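Long-range contacts in cpftsy (Physcomitrella patens, PDB 4AK9), which probably acts as the GTP-hydrolysing receptor of the chloroplast signal recognition particle, serving protein delivery to the thylakoid membrane: residues Q17-G22 and V295-G300; E28-V33 and L57-G62; T107-G112 and E238-L243; E219-C224 and R256-V261; T265-T270 and L288-K293. One frame throughout, in Å; residues are numbered along the deposited sequence.

Interaction 1 (Q17-G22 and V295-G300)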
# COMPACT_ATOMS: atom_id res chain seq x y z
N GLN A 17 25.52 -5.88 -5.32
CA GLN A 17 24.73 -6.53 -6.39
C GLN A 17 23.50 -7.27 -5.84
O GLN A 17 22.48 -7.36 -6.52
CB GLN A 17 25.59 -7.44 -7.30
CG GLN A 17 24.80 -8.25 -8.37
CD GLN A 17 24.00 -7.41 -9.37
OE1 GLN A 17 22.87 -7.77 -9.72
NE2 GLN A 17 24.59 -6.31 -9.86
N LEU A 18 23.60 -7.78 -4.62
CA LEU A 18 22.41 -8.37 -3.98
C LEU A 18 21.32 -7.30 -3.73
O LEU A 18 20.14 -7.57 -3.95
CB LEU A 18 22.77 -9.08 -2.67
CG LEU A 18 23.45 -10.44 -2.84
CD1 LEU A 18 23.77 -11.06 -1.48
CD2 LEU A 18 22.55 -11.37 -3.65
N LEU A 19 21.72 -6.12 -3.26
CA LEU A 19 20.77 -5.01 -3.10
C LEU A 19 20.18 -4.60 -4.45
O LEU A 19 18.97 -4.38 -4.59
CB LEU A 19 21.43 -3.78 -2.49
CG LEU A 19 21.65 -3.65 -0.99
CD1 LEU A 19 21.84 -2.17 -0.68
CD2 LEU A 19 20.47 -4.22 -0.19
N PHE A 20 21.04 -4.52 -5.45
CA PHE A 20 20.61 -4.11 -6.77
C PHE A 20 19.58 -5.05 -7.36
O PHE A 20 18.53 -4.64 -7.85
CB PHE A 20 21.81 -4.01 -7.70
CG PHE A 20 21.49 -3.31 -8.97
CD1 PHE A 20 21.41 -1.92 -8.99
CD2 PHE A 20 21.22 -4.02 -10.12
CE1 PHE A 20 21.08 -1.25 -10.16
CE2 PHE A 20 20.89 -3.35 -11.30
CZ PHE A 20 20.83 -1.97 -11.30
N SER A 21 19.86 -6.34 -7.32
CA SER A 21 18.90 -7.29 -7.85
C SER A 21 17.66 -7.36 -6.97
O SER A 21 16.54 -7.54 -7.47
CB SER A 21 19.52 -8.67 -8.03
OG SER A 21 19.74 -9.28 -6.78
N GLY A 22 17.87 -7.24 -5.65
CA GLY A 22 16.75 -7.28 -4.71
C GLY A 22 15.69 -6.21 -4.95
O GLY A 22 14.49 -6.44 -4.80
N VAL A 295 17.84 -5.63 5.45
CA VAL A 295 16.82 -5.95 4.45
C VAL A 295 17.07 -7.36 3.87
O VAL A 295 18.22 -7.71 3.59
CB VAL A 295 16.81 -4.93 3.31
CG1 VAL A 295 16.26 -3.60 3.83
CG2 VAL A 295 18.23 -4.72 2.77
N GLY A 296 16.01 -8.13 3.73
CA GLY A 296 16.08 -9.45 3.13
C GLY A 296 15.81 -9.29 1.66
O GLY A 296 14.73 -8.82 1.26
N VAL A 297 16.78 -9.66 0.84
CA VAL A 297 16.66 -9.40 -0.61
C VAL A 297 16.77 -10.66 -1.46
O VAL A 297 17.02 -10.57 -2.67
CB VAL A 297 17.68 -8.38 -1.09
CG1 VAL A 297 17.36 -7.02 -0.51
CG2 VAL A 297 19.13 -8.81 -0.73
N GLY A 298 16.53 -11.81 -0.85
CA GLY A 298 16.56 -13.07 -1.57
C GLY A 298 16.38 -14.24 -0.64
O GLY A 298 16.38 -14.08 0.60
N GLU A 299 16.25 -15.42 -1.24
CA GLU A 299 16.06 -16.66 -0.51
C GLU A 299 17.36 -17.29 -0.01
O GLU A 299 17.32 -18.21 0.82
CB GLU A 299 15.29 -17.68 -1.37
CG GLU A 299 13.86 -17.28 -1.66
CD GLU A 299 13.03 -17.15 -0.40
OE1 GLU A 299 12.66 -18.20 0.18
OE2 GLU A 299 12.75 -16.00 0.02
N GLY A 300 18.51 -16.81 -0.50
CA GLY A 300 19.80 -17.35 -0.07
C GLY A 300 20.16 -17.02 1.38
O GLY A 300 19.68 -16.03 1.94
O HOH W 1 17.85 -10.96 -5.09

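Interaction 2 (E28-V33 and L57-G62)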
# COMPACT_ATOMS: atom_id res chain seq x y z
N GLU A 28 11.98 -0.70 -11.30
CA GLU A 28 11.25 -0.63 -12.56
C GLU A 28 10.05 0.31 -12.54
O GLU A 28 9.78 1.01 -13.51
CB GLU A 28 10.80 -2.01 -13.01
CG GLU A 28 9.89 -1.99 -14.22
CD GLU A 28 9.93 -3.28 -15.00
OE1 GLU A 28 10.28 -4.33 -14.39
OE2 GLU A 28 9.62 -3.26 -16.22
N ASN A 29 9.30 0.33 -11.44
CA ASN A 29 8.28 1.37 -11.33
C ASN A 29 8.92 2.73 -11.26
O ASN A 29 8.48 3.67 -11.93
CB ASN A 29 7.34 1.20 -10.14
CG ASN A 29 6.42 2.41 -9.96
OD1 ASN A 29 5.61 2.75 -10.84
ND2 ASN A 29 6.56 3.09 -8.81
N LEU A 30 9.99 2.84 -10.47
CA LEU A 30 10.60 4.15 -10.26
C LEU A 30 11.32 4.70 -11.50
O LEU A 30 11.63 5.90 -11.56
CB LEU A 30 11.53 4.13 -9.08
CG LEU A 30 10.83 3.90 -7.72
CD1 LEU A 30 11.88 3.79 -6.63
CD2 LEU A 30 9.83 5.06 -7.41
N ALA A 31 11.56 3.84 -12.48
CA ALA A 31 12.27 4.25 -13.71
C ALA A 31 11.51 5.29 -14.53
O ALA A 31 12.11 6.10 -15.25
CB ALA A 31 12.60 3.03 -14.57
N VAL A 32 10.19 5.29 -14.42
CA VAL A 32 9.42 6.27 -15.17
C VAL A 32 9.72 7.71 -14.72
O VAL A 32 9.37 8.66 -15.44
CB VAL A 32 7.91 5.99 -15.10
CG1 VAL A 32 7.63 4.53 -15.42
CG2 VAL A 32 7.36 6.37 -13.74
N VAL A 33 10.34 7.87 -13.55
CA VAL A 33 10.66 9.22 -13.05
C VAL A 33 11.53 10.01 -14.03
O VAL A 33 11.25 11.18 -14.33
CB VAL A 33 11.31 9.16 -11.64
CG1 VAL A 33 11.94 10.50 -11.27
CG2 VAL A 33 10.25 8.77 -10.60
N LEU A 57 3.87 6.92 -4.73
CA LEU A 57 2.78 6.22 -4.04
C LEU A 57 2.64 4.79 -4.58
O LEU A 57 2.37 3.85 -3.80
CB LEU A 57 1.45 6.99 -4.15
CG LEU A 57 1.34 8.35 -3.44
CD1 LEU A 57 -0.05 8.98 -3.70
CD2 LEU A 57 1.58 8.27 -1.93
N VAL A 58 2.86 4.60 -5.87
CA VAL A 58 2.82 3.27 -6.46
C VAL A 58 3.85 2.35 -5.79
O VAL A 58 3.59 1.17 -5.54
CB VAL A 58 2.98 3.33 -7.99
CG1 VAL A 58 3.04 1.91 -8.59
CG2 VAL A 58 1.83 4.16 -8.62
N SER A 59 5.03 2.88 -5.48
CA SER A 59 6.04 2.10 -4.77
C SER A 59 5.92 2.13 -3.24
O SER A 59 6.82 1.69 -2.53
CB SER A 59 7.46 2.50 -5.21
OG SER A 59 7.71 2.06 -6.54
N ASP A 60 4.79 2.60 -2.71
CA ASP A 60 4.60 2.63 -1.25
C ASP A 60 5.52 3.51 -0.41
O ASP A 60 5.76 3.23 0.76
CB ASP A 60 4.55 1.21 -0.67
CG ASP A 60 3.12 0.72 -0.52
OD1 ASP A 60 2.19 1.45 -0.96
OD2 ASP A 60 2.92 -0.38 0.03
N PHE A 61 6.04 4.57 -1.01
CA PHE A 61 6.22 5.79 -0.23
C PHE A 61 4.79 6.22 0.15
O PHE A 61 3.96 6.50 -0.73
CB PHE A 61 6.88 6.86 -1.09
CG PHE A 61 8.27 6.52 -1.52
CD1 PHE A 61 8.49 5.70 -2.63
CD2 PHE A 61 9.36 7.05 -0.85
CE1 PHE A 61 9.76 5.39 -3.05
CE2 PHE A 61 10.65 6.75 -1.27
CZ PHE A 61 10.85 5.92 -2.37
N GLY A 62 4.48 6.23 1.45
CA GLY A 62 3.11 6.52 1.86
C GLY A 62 2.70 7.98 1.64
O GLY A 62 3.57 8.83 1.40

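Interaction 3 (T107-G112 and E238-L243)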
# COMPACT_ATOMS: atom_id res chain seq x y z
N THR A 107 22.26 2.32 12.13
CA THR A 107 21.74 1.05 11.62
C THR A 107 22.49 -0.14 12.21
O THR A 107 22.04 -1.30 12.08
CB THR A 107 21.83 0.99 10.07
OG1 THR A 107 23.21 1.16 9.67
CG2 THR A 107 20.99 2.08 9.45
N GLU A 108 23.65 0.13 12.79
CA GLU A 108 24.48 -0.95 13.34
C GLU A 108 23.85 -1.61 14.54
O GLU A 108 23.15 -0.98 15.34
CB GLU A 108 25.86 -0.42 13.80
CG GLU A 108 26.69 0.25 12.71
CD GLU A 108 27.32 -0.74 11.73
OE1 GLU A 108 27.71 -1.86 12.17
OE2 GLU A 108 27.43 -0.40 10.53
N LEU A 109 24.14 -2.90 14.71
CA LEU A 109 23.75 -3.57 15.95
C LEU A 109 24.61 -3.04 17.10
O LEU A 109 25.82 -2.81 16.92
CB LEU A 109 23.93 -5.07 15.82
CG LEU A 109 23.00 -5.72 14.81
CD1 LEU A 109 23.35 -7.18 14.68
CD2 LEU A 109 21.55 -5.53 15.21
N GLN A 110 24.00 -2.83 18.25
CA GLN A 110 24.69 -2.27 19.41
C GLN A 110 24.90 -3.38 20.41
O GLN A 110 24.02 -3.70 21.21
CB GLN A 110 23.84 -1.18 20.08
CG GLN A 110 23.33 -0.11 19.13
CD GLN A 110 24.41 0.87 18.75
OE1 GLN A 110 24.68 1.84 19.47
NE2 GLN A 110 25.04 0.63 17.60
N LEU A 111 26.08 -3.99 20.36
CA LEU A 111 26.29 -5.18 21.17
C LEU A 111 26.92 -4.83 22.51
O LEU A 111 27.01 -5.66 23.41
CB LEU A 111 27.16 -6.17 20.41
CG LEU A 111 26.61 -6.54 19.03
CD1 LEU A 111 27.49 -7.59 18.39
CD2 LEU A 111 25.18 -7.04 19.15
N GLY A 112 27.34 -3.57 22.63
CA GLY A 112 27.86 -3.06 23.89
C GLY A 112 29.28 -3.50 24.22
O GLY A 112 30.01 -4.05 23.37
N GLU A 238 19.27 -5.48 21.70
CA GLU A 238 18.46 -5.15 20.52
C GLU A 238 17.11 -5.86 20.61
O GLU A 238 17.02 -6.99 21.11
CB GLU A 238 19.20 -5.57 19.22
CG GLU A 238 20.50 -4.80 18.93
CD GLU A 238 20.24 -3.38 18.42
OE1 GLU A 238 19.12 -3.09 17.91
OE2 GLU A 238 21.17 -2.53 18.50
N VAL A 239 16.06 -5.19 20.15
CA VAL A 239 14.76 -5.83 19.93
C VAL A 239 14.45 -5.54 18.44
O VAL A 239 14.22 -4.40 18.01
CB VAL A 239 13.62 -5.30 20.87
CG1 VAL A 239 12.27 -5.94 20.54
CG2 VAL A 239 13.97 -5.53 22.36
N LEU A 240 14.54 -6.59 17.64
CA LEU A 240 14.46 -6.43 16.19
C LEU A 240 13.11 -6.94 15.72
O LEU A 240 12.77 -8.10 15.90
CB LEU A 240 15.62 -7.20 15.53
CG LEU A 240 17.00 -6.74 15.97
CD1 LEU A 240 18.10 -7.63 15.35
CD2 LEU A 240 17.20 -5.27 15.58
N LEU A 241 12.32 -6.04 15.12
CA LEU A 241 11.01 -6.41 14.60
C LEU A 241 11.09 -6.83 13.10
O LEU A 241 11.55 -6.06 12.23
CB LEU A 241 10.04 -5.23 14.79
CG LEU A 241 8.67 -5.41 14.14
CD1 LEU A 241 7.89 -6.56 14.77
CD2 LEU A 241 7.84 -4.12 14.24
N VAL A 242 10.65 -8.04 12.81
CA VAL A 242 10.76 -8.59 11.46
C VAL A 242 9.44 -8.31 10.77
O VAL A 242 8.38 -8.67 11.28
CB VAL A 242 11.02 -10.11 11.47
CG1 VAL A 242 11.11 -10.62 10.00
CG2 VAL A 242 12.29 -10.44 12.22
N LEU A 243 9.49 -7.62 9.64
CA LEU A 243 8.27 -7.24 8.89
C LEU A 243 8.35 -7.74 7.45
O LEU A 243 9.40 -7.62 6.81
CB LEU A 243 8.15 -5.72 8.87
CG LEU A 243 8.07 -5.09 10.27
CD1 LEU A 243 8.34 -3.63 10.15
CD2 LEU A 243 6.67 -5.36 10.83

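Interaction 4 (E219-C224 and R256-V261)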
# COMPACT_ATOMS: atom_id res chain seq x y z
N GLU A 219 1.21 -9.73 27.17
CA GLU A 219 1.77 -9.91 28.48
C GLU A 219 2.92 -10.89 28.45
O GLU A 219 3.92 -10.71 29.16
CB GLU A 219 0.70 -10.34 29.48
CG GLU A 219 1.18 -10.26 30.92
CD GLU A 219 2.03 -9.01 31.21
OE1 GLU A 219 1.57 -7.88 30.89
OE2 GLU A 219 3.16 -9.16 31.75
N GLU A 220 2.80 -11.93 27.62
CA GLU A 220 3.86 -12.90 27.45
C GLU A 220 5.14 -12.31 26.87
O GLU A 220 6.25 -12.62 27.32
CB GLU A 220 3.36 -14.07 26.57
CG GLU A 220 4.43 -15.14 26.31
CD GLU A 220 3.97 -16.22 25.33
OE1 GLU A 220 2.86 -16.77 25.52
OE2 GLU A 220 4.74 -16.51 24.38
N LEU A 221 5.00 -11.44 25.88
CA LEU A 221 6.19 -10.82 25.31
C LEU A 221 6.86 -9.91 26.34
O LEU A 221 8.10 -9.89 26.45
CB LEU A 221 5.83 -10.04 24.04
CG LEU A 221 6.94 -9.34 23.24
CD1 LEU A 221 8.21 -10.22 23.02
CD2 LEU A 221 6.33 -8.87 21.90
N ARG A 222 6.06 -9.14 27.07
CA ARG A 222 6.65 -8.26 28.09
C ARG A 222 7.34 -9.09 29.17
O ARG A 222 8.39 -8.71 29.68
CB ARG A 222 5.57 -7.38 28.71
CG ARG A 222 4.98 -6.40 27.74
CD ARG A 222 4.13 -5.38 28.44
NE ARG A 222 3.97 -4.17 27.61
CZ ARG A 222 2.81 -3.58 27.41
NH1 ARG A 222 1.74 -4.13 27.96
NH2 ARG A 222 2.69 -2.45 26.68
N GLY A 223 6.72 -10.22 29.50
CA GLY A 223 7.27 -11.15 30.48
C GLY A 223 8.60 -11.72 30.03
O GLY A 223 9.49 -11.96 30.84
N CYS A 224 8.73 -11.94 28.71
CA CYS A 224 9.99 -12.40 28.14
C CYS A 224 11.06 -11.33 28.26
O CYS A 224 12.22 -11.65 28.57
CB CYS A 224 9.81 -12.75 26.65
SG CYS A 224 9.02 -14.33 26.37
N ARG A 256 3.45 -0.43 14.55
CA ARG A 256 3.00 0.43 15.64
C ARG A 256 2.56 -0.39 16.84
O ARG A 256 2.89 -0.05 17.98
CB ARG A 256 1.82 1.28 15.16
CG ARG A 256 2.25 2.31 14.15
CD ARG A 256 1.12 3.30 13.82
NE ARG A 256 1.70 4.51 13.25
CZ ARG A 256 1.68 4.81 11.95
NH1 ARG A 256 1.06 4.01 11.08
NH2 ARG A 256 2.25 5.93 11.54
N GLU A 257 1.83 -1.47 16.58
CA GLU A 257 1.31 -2.32 17.65
C GLU A 257 2.45 -2.97 18.42
O GLU A 257 2.45 -2.93 19.67
CB GLU A 257 0.38 -3.40 17.08
CG GLU A 257 -0.95 -2.84 16.58
CD GLU A 257 -1.76 -3.84 15.74
OE1 GLU A 257 -1.79 -5.04 16.13
OE2 GLU A 257 -2.36 -3.42 14.72
N PHE A 258 3.42 -3.55 17.72
CA PHE A 258 4.54 -4.17 18.43
C PHE A 258 5.35 -3.18 19.25
O PHE A 258 5.80 -3.48 20.36
CB PHE A 258 5.45 -4.98 17.48
CG PHE A 258 5.02 -6.41 17.30
CD1 PHE A 258 3.99 -6.73 16.42
CD2 PHE A 258 5.59 -7.42 18.06
CE1 PHE A 258 3.56 -8.04 16.26
CE2 PHE A 258 5.16 -8.74 17.91
CZ PHE A 258 4.14 -9.06 17.01
N ASN A 259 5.53 -1.96 18.74
CA ASN A 259 6.35 -1.01 19.46
C ASN A 259 5.63 -0.48 20.71
O ASN A 259 6.25 0.04 21.63
CB ASN A 259 6.76 0.15 18.55
CG ASN A 259 7.70 1.15 19.23
OD1 ASN A 259 8.80 0.82 19.71
ND2 ASN A 259 7.28 2.42 19.21
N GLN A 260 4.31 -0.60 20.74
CA GLN A 260 3.59 -0.28 21.97
C GLN A 260 3.80 -1.37 23.03
O GLN A 260 3.78 -1.06 24.23
CB GLN A 260 2.10 -0.13 21.71
CG GLN A 260 1.70 1.28 21.27
CD GLN A 260 0.23 1.37 20.98
OE1 GLN A 260 -0.28 0.69 20.09
NE2 GLN A 260 -0.49 2.20 21.77
N VAL A 261 3.95 -2.62 22.60
CA VAL A 261 4.23 -3.74 23.52
C VAL A 261 5.66 -3.73 24.08
O VAL A 261 5.86 -3.88 25.31
CB VAL A 261 3.92 -5.10 22.87
CG1 VAL A 261 4.25 -6.25 23.83
CG2 VAL A 261 2.45 -5.18 22.44

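Interaction 5 (T265-T270 and L288-K293)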
# COMPACT_ATOMS: atom_id res chain seq x y z
N THR A 265 14.12 -1.65 18.68
CA THR A 265 15.33 -0.87 18.43
C THR A 265 15.70 -0.84 16.95
O THR A 265 16.54 -0.04 16.52
CB THR A 265 16.51 -1.42 19.25
OG1 THR A 265 16.78 -2.77 18.84
CG2 THR A 265 16.14 -1.42 20.74
N GLY A 266 15.09 -1.72 16.16
CA GLY A 266 15.41 -1.76 14.73
C GLY A 266 14.45 -2.66 13.98
O GLY A 266 13.89 -3.58 14.55
N PHE A 267 14.24 -2.37 12.69
CA PHE A 267 13.42 -3.25 11.85
C PHE A 267 14.29 -4.12 10.94
O PHE A 267 15.38 -3.72 10.51
CB PHE A 267 12.51 -2.42 10.94
CG PHE A 267 11.67 -1.42 11.67
CD1 PHE A 267 10.71 -1.82 12.58
CD2 PHE A 267 11.82 -0.05 11.41
CE1 PHE A 267 9.93 -0.89 13.25
CE2 PHE A 267 11.02 0.90 12.08
CZ PHE A 267 10.06 0.48 12.98
N ILE A 268 13.76 -5.29 10.63
CA ILE A 268 14.23 -6.14 9.55
C ILE A 268 13.11 -6.37 8.57
O ILE A 268 12.05 -6.94 8.91
CB ILE A 268 14.76 -7.49 10.11
CG1 ILE A 268 15.93 -7.20 11.05
CG2 ILE A 268 15.17 -8.47 8.90
CD1 ILE A 268 16.36 -8.45 11.86
N LEU A 269 13.30 -5.89 7.34
CA LEU A 269 12.26 -5.98 6.31
C LEU A 269 12.64 -7.08 5.34
O LEU A 269 13.67 -6.98 4.67
CB LEU A 269 12.12 -4.65 5.55
CG LEU A 269 11.10 -3.69 6.22
CD1 LEU A 269 11.48 -3.31 7.66
CD2 LEU A 269 10.90 -2.43 5.39
N THR A 270 11.85 -8.14 5.32
CA THR A 270 12.17 -9.33 4.52
C THR A 270 11.42 -9.34 3.17
O THR A 270 10.47 -8.57 2.96
CB THR A 270 11.75 -10.61 5.26
OG1 THR A 270 10.34 -10.58 5.50
CG2 THR A 270 12.48 -10.75 6.60
N LEU A 288 8.06 6.00 11.88
CA LEU A 288 8.30 5.40 13.21
C LEU A 288 9.57 5.90 13.90
O LEU A 288 9.77 5.66 15.12
CB LEU A 288 8.31 3.84 13.18
CG LEU A 288 7.05 3.08 12.67
CD1 LEU A 288 6.79 1.87 13.54
CD2 LEU A 288 5.79 3.93 12.60
N SER A 289 10.42 6.61 13.16
CA SER A 289 11.66 7.15 13.72
C SER A 289 12.54 6.08 14.37
O SER A 289 13.21 6.34 15.38
CB SER A 289 11.33 8.28 14.74
OG SER A 289 10.46 9.27 14.16
N ILE A 290 12.55 4.87 13.77
CA ILE A 290 13.36 3.73 14.24
C ILE A 290 14.04 3.18 12.99
O ILE A 290 13.39 3.10 11.92
CB ILE A 290 12.43 2.65 14.82
CG1 ILE A 290 11.84 3.13 16.15
CG2 ILE A 290 13.18 1.31 15.03
CD1 ILE A 290 10.65 2.29 16.55
N PRO A 291 15.36 2.91 13.06
CA PRO A 291 16.06 2.54 11.83
C PRO A 291 15.69 1.15 11.31
O PRO A 291 15.32 0.23 12.06
CB PRO A 291 17.55 2.60 12.24
CG PRO A 291 17.52 2.25 13.73
CD PRO A 291 16.28 2.99 14.22
N VAL A 292 15.75 1.00 10.00
CA VAL A 292 15.78 -0.33 9.38
C VAL A 292 17.24 -0.78 9.48
O VAL A 292 18.16 -0.04 9.09
CB VAL A 292 15.34 -0.26 7.89
CG1 VAL A 292 15.70 -1.58 7.18
CG2 VAL A 292 13.82 0.01 7.80
N LYS A 293 17.48 -1.97 10.05
CA LYS A 293 18.84 -2.43 10.29
C LYS A 293 19.31 -3.49 9.29
O LYS A 293 20.52 -3.56 8.98
CB LYS A 293 18.98 -2.95 11.74
CG LYS A 293 18.80 -1.82 12.79
CD LYS A 293 19.46 -2.13 14.15
CE LYS A 293 19.55 -0.78 14.93
NZ LYS A 293 20.33 -0.86 16.20

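Interaction 1 (Q17-G22 and V295-G300)
The N-terminal helix 16-22 rests on the end of sheet strand 292-296 through Leu-18, Leu-19 and Gly-22, which receive Val-295 and Val-297. Val-297 contributes most of the contact from its side. Its CG2 lies 3.6 Å from Leu-18 O, a carbonyl that also accepts the helical bond from Gly-22 N, and 4.1 Å from Leu-18 CB. Its other methyl, CG1, faces Leu-19 CD2 at 4.2 Å. Leu-19 starts out away from the strand, but with CG anti to the carbonyl carbon (chi1 -82°) its CD2 swings back to 3.7 Å from Val-295 CG2, the two side chains crossing at about a right angle. Gly-22 lets the backbones close in, its CA 4.6 Å from that of Val-297; a beta carbon there would fall 2.6 Å from Val-297 CB, so the geometry leaves no room for one. A water adds a polar link, donating to Val-297 O at 2.6 Å and standing 3.0 Å from Ser-21 OG. The strand segment pairs with Gln-305 through Val-295 and with Leu-269 through Gly-296; the strand that carries Val-295 thus stands between strands 266-270 and 304-306, and helix 16-22 packs where that strand runs out into its loop.

Interaction 2 (E28-V33 and L57-G62)
Asn-29 and Ser-59 make the polar part of this contact. The amide nitrogen Asn-29 ND2 donates to Ser-59 OG at 2.7 Å, with an N-H...O angle of 154° and the hydroxyl tilted 16° from the amide plane. The side chain reaches across because CG stands anti to the backbone N (chi1 172°), which carries the amide off its helix toward the end of helix 45-58. ND2 has a second acceptor, Val-55 O, so two bonds fix the rotation of the amide, and Ser-59 OG has a further, weak bond to Ala-276 O.

Van der Waals contacts flank this bond. Val-58 CG1 lies against the amide oxygen, 3.5 Å from Asn-29 OD1. Leu-30 brings its CD2 to 3.8 Å from Ser-59 OG and, in a looser apolar contact, to 4.4 Å from Phe-61 CE1, meeting that ring obliquely.

Backbone geometry shapes the second segment. Asp-60, with positive phi, closes helix 45-58 in a Schellman motif: Asp-60 N bonds Leu-57 O at 2.9 Å and Phe-61 N bonds Leu-56 O. The Asp-60 carboxylate pairs with Arg-277 of its own chain and with Arg-277 of the second subunit, and it accepts from Leu-249 N; Asp-60 O bonds Ser-283 OG. Phe-61 packs on Ile-69 and Ile-96 of helices 63-78 and 85-101. This is consistent with the interface between the helical-bundle (N) and GTPase (G) parts of SRP GTPases.

Interaction 3 (T107-G112 and E238-L243)
Glu-238 meets the loop at Gln-110, whose backbone N donates to Glu-238 OE2 at 2.9 Å with an N-H...O angle of 151°. The donor comes to the anti side of that oxygen, 26° out of the carboxylate plane. The same OE2 lies 3.3 Å from Gln-110 CG, so backbone N and side-chain CG both meet this oxygen, while the side-chain amide of Gln-110 stands nearly perpendicular to the carboxylate. Beside this, Leu-109 CD2 packs 3.9 Å from Glu-238 CG and 4.0 Å from Leu-240 CD1, bridging two residues on the same face of the strand. Glu-238 is bent at chi2 (-75°), which folds its carboxylate back to the loop.

One shell out, OE2 forms a salt bridge with Lys-293, whose NZ also bonds Glu-108 O, and OE1 bonds Thr-265 OG1. With an alanine in place of Glu-238, Lys-293 would probably lose its carboxylate and the N-H of Gln-110 its acceptor, leaving the loop free to shift.

Buried at the start of strand 238-244, the carboxylate has partners on both oxygens, and a lysine close by is likely to favour its ionised form. The chemistry thus ties the loop before strand 117-123 to three neighbouring sheet strands or their entries.

Interaction 4 (E219-C224 and R256-V261)
Arg-222 passes obliquely across Val-261 and ends on the backbone of the last helical turn of 251-261, while its neighbour Leu-221 turns into the apolar seam. With CG anti to the carbonyl carbon (chi1 -66°) and an extended chain from CG to NE, the arginine passes its CG 4.0 Å from Val-261 CG1. Its NE then donates to Val-261 O at 3.0 Å (N-H...O angle 139°), arriving in the carbonyl plane on a lone pair, although that oxygen is tilted out of the guanidinium plane. NH2 adds a weak bond to Gln-260 O at 3.0 Å, this one at the guanidinium edge and near its plane. A positive group at the carbonyl end of a helix would probably be stabilised by the helix dipole.

Leu-221, its CG anti to the backbone N, points its CB toward the other helix. Its CD2 touches Val-261 CG1 at 3.9 Å and lies 4.2 Å from Phe-258 CE2, the leucine and phenylalanine crossing at about a right angle. Replacing Arg-222 by an alanine would probably leave the carbonyls of Gln-260 and Val-261 without these donors and uncover one flank of Val-261.

The short helical segments approach to 10.7 Å between axes, crossing at -51°. Leu-221 packs further on Val-122 of strand 117-123, Cys-224 on Met-120 of that strand and on helix 184-197, and Phe-258 on Val-124, in the probable P-loop.

Interaction 5 (T265-T270 and L288-K293)
Phe-267 and Ile-290 are brought together by their first torsions: chi1 of -54° places the phenylalanine CG opposite its carbonyl carbon, beside the backbone N, while the CG2 branch of Ile-290 stands anti to the isoleucine N. That methyl therefore sits over one face of the ring, 4.0 Å from CG2 to the Phe-267 centroid and 23° off the ring normal, offset toward the rim: a CH-pi contact. At the far end of the ring CZ meets Leu-288 CD1 at 3.6 Å, the side chains crossing at about a right angle, and Val-292 CG2 comes in at the ring edge, 4.1 Å from Phe-267 CD2. Ile-290 O lies 3.2 Å from Phe-267 CE2, buried and without a polar partner in the model.

The backbones pair in parallel. Phe-267 N donates to Pro-291 O at 2.9 Å, and Lys-293 N to Phe-267 O at 2.8 Å, the latter nearly straight at 171°. Gly-266 CA makes a C-H...O contact with Pro-291 O, and a beta carbon there would lie 2.6 Å from Lys-293 CG, so glycine suits this tight spot.

Helix 280-288 links the two strands in a beta-alpha-beta crossover, with Phe-267 and Val-292 packed on its Val-284. The unit is typical of P-loop GTPase sheets; strand 266-270 opens into a Thr-Lys-Leu-Asp sequence, consistent with the guanine-recognition motif of SRP GTPases.

How the interactions relate
Interactions 1, 3 and 5 all reach the central sheet. Interaction 5 lies between the other two: it touches interaction 1 through a probable backbone hydrogen bond, Gly-296 N to Leu-269 O at 2.8 Å, and interaction 3 through another, Leu-243 N to Ile-268 O at 2.7 Å. Interaction 4 stands 16 Å, centre to centre, from both interaction 3 and interaction 5; Phe-258 CG meets Leu-241 CD1 at 3.8 Å. Its Phe-258 also touches the probable P-loop. Interaction 2, in the helical bundle, lies 33 Å between centres from interaction 4 and 18 Å from interaction 1, whose helix 16-22 precedes helix 24-30. Along the chain, interaction 1 encloses the other four.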